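Local coordinates for aminopeptidase N family protein (Idiomarina loihiensis L2TR, PDB 4FGM) that probably acts as a zinc-dependent aminopeptidase of the M61 family, removing residues from the amino-terminal ends of peptides, at residues 245-250 against 265-270. Sequence-based numbering, arbitrary orientation.
Sequences LLCSRK and QTFLSL
Leu245 divides its two methyl groups between Leu270 and Phe267, a compact example of how a strand is fastened to the helix packed over its sheet largely by apolar side chains. Its CD2 lies 3.8 Å from CG of Leu270, and there the two leucine side chains lie alongside with reversed directions. The other methyl, CD1, approaches CE1 of Phe267 at 4.1 Å, with the leucine lying roughly perpendicular to the phenylalanine side chain. The Phe267 side chain leaves its CG anti to the backbone N (chi1 177°), which brings the ring across to the strand although its CB does not head there directly. Two residues along the strand, Cys247 approaches the same ring obliquely, with SG 4.9 Å from the centroid of the Phe267 ring and 53° off its normal, a sulfur-aromatic contact. Between them, Leu246 points away from the helix and packs against Met228 and Val230 of the neighbouring strand 222-230. The strand and helix segments run nearly antiparallel, at 172°, with their axes 9.5 Å apart. Ile200 of helix 197-215 also touches Phe267. About one and two turns beyond Leu270, the same helix 262-277 carries His273 and His277, which bind zinc together with Glu307. The whole is the buried strand-to-helix packing of a gluzincin-type metallopeptidase domain, where a mixed sheet backs the HExxH helix.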
ATOM      1  N   LEU A 245       6.770  -6.465   3.359  1.00 40.52           N
ATOM      2  CA  LEU A 245       7.152  -5.573   2.277  1.00 39.57           C
ATOM      3  C   LEU A 245       7.794  -6.294   1.105  1.00 39.19           C
ATOM      4  O   LEU A 245       8.490  -7.291   1.277  1.00 41.74           O
ATOM      5  CB  LEU A 245       8.159  -4.541   2.780  1.00 42.21           C
ATOM      6  CG  LEU A 245       7.897  -3.810   4.094  1.00 41.34           C
ATOM      7  CD1 LEU A 245       9.179  -3.080   4.515  1.00 39.73           C
ATOM      8  CD2 LEU A 245       6.716  -2.846   3.927  1.00 32.36           C
ATOM      9  N   LEU A 246       7.555  -5.772  -0.089  1.00 40.77           N
ATOM     10  CA  LEU A 246       8.176  -6.299  -1.296  1.00 41.56           C
ATOM     11  C   LEU A 246       8.835  -5.067  -1.892  1.00 40.70           C
ATOM     12  O   LEU A 246       8.152  -4.105  -2.233  1.00 38.74           O
ATOM     13  CB  LEU A 246       7.140  -6.850  -2.269  1.00 41.75           C
ATOM     14  CG  LEU A 246       7.756  -7.302  -3.597  1.00 44.62           C
ATOM     15  CD1 LEU A 246       8.731  -8.451  -3.351  1.00 38.62           C
ATOM     16  CD2 LEU A 246       6.650  -7.717  -4.559  1.00 44.02           C
ATOM     17  N   CYS A 247      10.158  -5.073  -1.987  1.00 40.98           N
ATOM     18  CA  CYS A 247      10.856  -3.916  -2.533  1.00 38.58           C
ATOM     19  C   CYS A 247      11.919  -4.276  -3.554  1.00 36.21           C
ATOM     20  O   CYS A 247      12.341  -5.425  -3.661  1.00 40.29           O
ATOM     21  CB  CYS A 247      11.500  -3.103  -1.407  1.00 41.40           C
ATOM     22  SG  CYS A 247      12.940  -3.890  -0.703  1.00 56.94           S
ATOM     23  N   SER A 248      12.355  -3.268  -4.301  1.00 38.54           N
ATOM     24  CA  SER A 248      13.377  -3.456  -5.322  1.00 38.49           C
ATOM     25  C   SER A 248      14.753  -3.408  -4.681  1.00 40.93           C
ATOM     26  O   SER A 248      15.001  -2.627  -3.760  1.00 39.31           O
ATOM     27  CB  SER A 248      13.243  -2.376  -6.388  1.00 39.68           C
ATOM     28  OG  SER A 248      11.948  -2.423  -6.957  1.00 44.57           O
ATOM     29  N   ARG A 249      15.644  -4.253  -5.179  1.00 42.13           N
ATOM     30  CA  ARG A 249      16.997  -4.350  -4.656  1.00 39.34           C
ATOM     31  C   ARG A 249      17.739  -3.019  -4.703  1.00 38.89           C
ATOM     32  O   ARG A 249      18.645  -2.779  -3.905  1.00 35.75           O
ATOM     33  CB  ARG A 249      17.755  -5.415  -5.437  1.00 37.02           C
ATOM     34  CG  ARG A 249      19.038  -5.907  -4.798  1.00 46.13           C
ATOM     35  CD  ARG A 249      19.439  -7.247  -5.421  1.00 47.78           C
ATOM     36  NE  ARG A 249      19.091  -7.275  -6.833  1.00 49.93           N
ATOM     37  CZ  ARG A 249      18.201  -8.094  -7.375  1.00 46.90           C
ATOM     38  NH1 ARG A 249      17.560  -8.985  -6.637  1.00 42.23           N
ATOM     39  NH2 ARG A 249      17.921  -7.985  -8.658  1.00 53.62           N
ATOM     40  N   LYS A 250      17.355  -2.147  -5.631  1.00 34.10           N
ATOM     41  CA  LYS A 250      18.017  -0.850  -5.737  1.00 38.24           C
ATOM     42  C   LYS A 250      17.572   0.115  -4.641  1.00 43.26           C
ATOM     43  O   LYS A 250      18.195   1.147  -4.439  1.00 40.85           O
ATOM     44  CB  LYS A 250      17.765  -0.216  -7.109  1.00 42.86           C
ATOM     45  CG  LYS A 250      16.299  -0.011  -7.469  1.00 42.68           C
ATOM     46  CD  LYS A 250      16.179   0.715  -8.796  1.00 49.15           C
ATOM     47  CE  LYS A 250      14.781   0.606  -9.395  1.00 62.26           C
ATOM     48  NZ  LYS A 250      13.738   1.225  -8.541  1.00 63.11           N
ATOM     49  N   GLN A 265      14.912   6.407  -0.565  1.00 37.18           N
ATOM     50  CA  GLN A 265      13.878   7.252   0.029  1.00 46.05           C
ATOM     51  C   GLN A 265      12.504   6.586  -0.106  1.00 45.41           C
ATOM     52  O   GLN A 265      11.685   6.633   0.810  1.00 45.68           O
ATOM     53  CB  GLN A 265      13.882   8.629  -0.653  1.00 42.11           C
ATOM     54  CG  GLN A 265      12.642   9.479  -0.418  1.00 53.48           C
ATOM     55  CD  GLN A 265      11.786   9.599  -1.667  1.00 72.41           C
ATOM     56  OE1 GLN A 265      10.780   8.900  -1.822  1.00 76.98           O
ATOM     57  NE2 GLN A 265      12.193  10.482  -2.575  1.00 75.20           N
ATOM     58  N   THR A 266      12.258   5.968  -1.255  1.00 39.10           N
ATOM     59  CA  THR A 266      10.994   5.286  -1.494  1.00 39.66           C
ATOM     60  C   THR A 266      10.821   4.147  -0.484  1.00 38.68           C
ATOM     61  O   THR A 266       9.722   3.915   0.019  1.00 41.82           O
ATOM     62  CB  THR A 266      10.937   4.727  -2.924  1.00 43.97           C
ATOM     63  OG1 THR A 266      10.863   5.816  -3.848  1.00 45.67           O
ATOM     64  CG2 THR A 266       9.713   3.852  -3.114  1.00 53.14           C
ATOM     65  N   PHE A 267      11.912   3.451  -0.178  1.00 36.72           N
ATOM     66  CA  PHE A 267      11.868   2.355   0.782  1.00 40.89           C
ATOM     67  C   PHE A 267      11.573   2.879   2.183  1.00 38.23           C
ATOM     68  O   PHE A 267      10.718   2.337   2.892  1.00 37.32           O
ATOM     69  CB  PHE A 267      13.195   1.590   0.797  1.00 41.89           C
ATOM     70  CG  PHE A 267      13.244   0.495   1.825  1.00 41.29           C
ATOM     71  CD1 PHE A 267      12.468  -0.648   1.680  1.00 36.94           C
ATOM     72  CD2 PHE A 267      14.048   0.623   2.955  1.00 38.00           C
ATOM     73  CE1 PHE A 267      12.489  -1.658   2.657  1.00 38.09           C
ATOM     74  CE2 PHE A 267      14.076  -0.371   3.931  1.00 36.70           C
ATOM     75  CZ  PHE A 267      13.296  -1.516   3.782  1.00 38.90           C
ATOM     76  N   LEU A 268      12.285   3.929   2.586  1.00 39.08           N
ATOM     77  CA  LEU A 268      12.070   4.503   3.909  1.00 39.27           C
ATOM     78  C   LEU A 268      10.650   5.026   4.029  1.00 40.85           C
ATOM     79  O   LEU A 268      10.026   4.935   5.088  1.00 42.30           O
ATOM     80  CB  LEU A 268      13.065   5.628   4.175  1.00 35.42           C
ATOM     81  CG  LEU A 268      14.510   5.152   4.339  1.00 39.44           C
ATOM     82  CD1 LEU A 268      15.411   6.323   4.671  1.00 39.45           C
ATOM     83  CD2 LEU A 268      14.577   4.105   5.425  1.00 32.21           C
ATOM     84  N   SER A 269      10.131   5.560   2.930  1.00 38.69           N
ATOM     85  CA  SER A 269       8.778   6.079   2.923  1.00 46.74           C
ATOM     86  C   SER A 269       7.784   4.922   3.085  1.00 40.95           C
ATOM     87  O   SER A 269       6.769   5.054   3.775  1.00 42.75           O
ATOM     88  CB  SER A 269       8.522   6.833   1.621  1.00 46.57           C
ATOM     89  OG  SER A 269       7.240   7.426   1.635  1.00 56.83           O
ATOM     90  N   LEU A 270       8.085   3.788   2.453  1.00 36.09           N
ATOM     91  CA  LEU A 270       7.226   2.607   2.545  1.00 34.91           C
ATOM     92  C   LEU A 270       7.188   2.074   3.979  1.00 40.64           C
ATOM     93  O   LEU A 270       6.111   1.768   4.505  1.00 36.59           O
ATOM     94  CB  LEU A 270       7.725   1.502   1.608  1.00 36.46           C
ATOM     95  CG  LEU A 270       6.983   0.155   1.659  1.00 39.15           C
ATOM     96  CD1 LEU A 270       5.506   0.329   1.313  1.00 39.64           C
ATOM     97  CD2 LEU A 270       7.627  -0.795   0.673  1.00 35.53           C
TER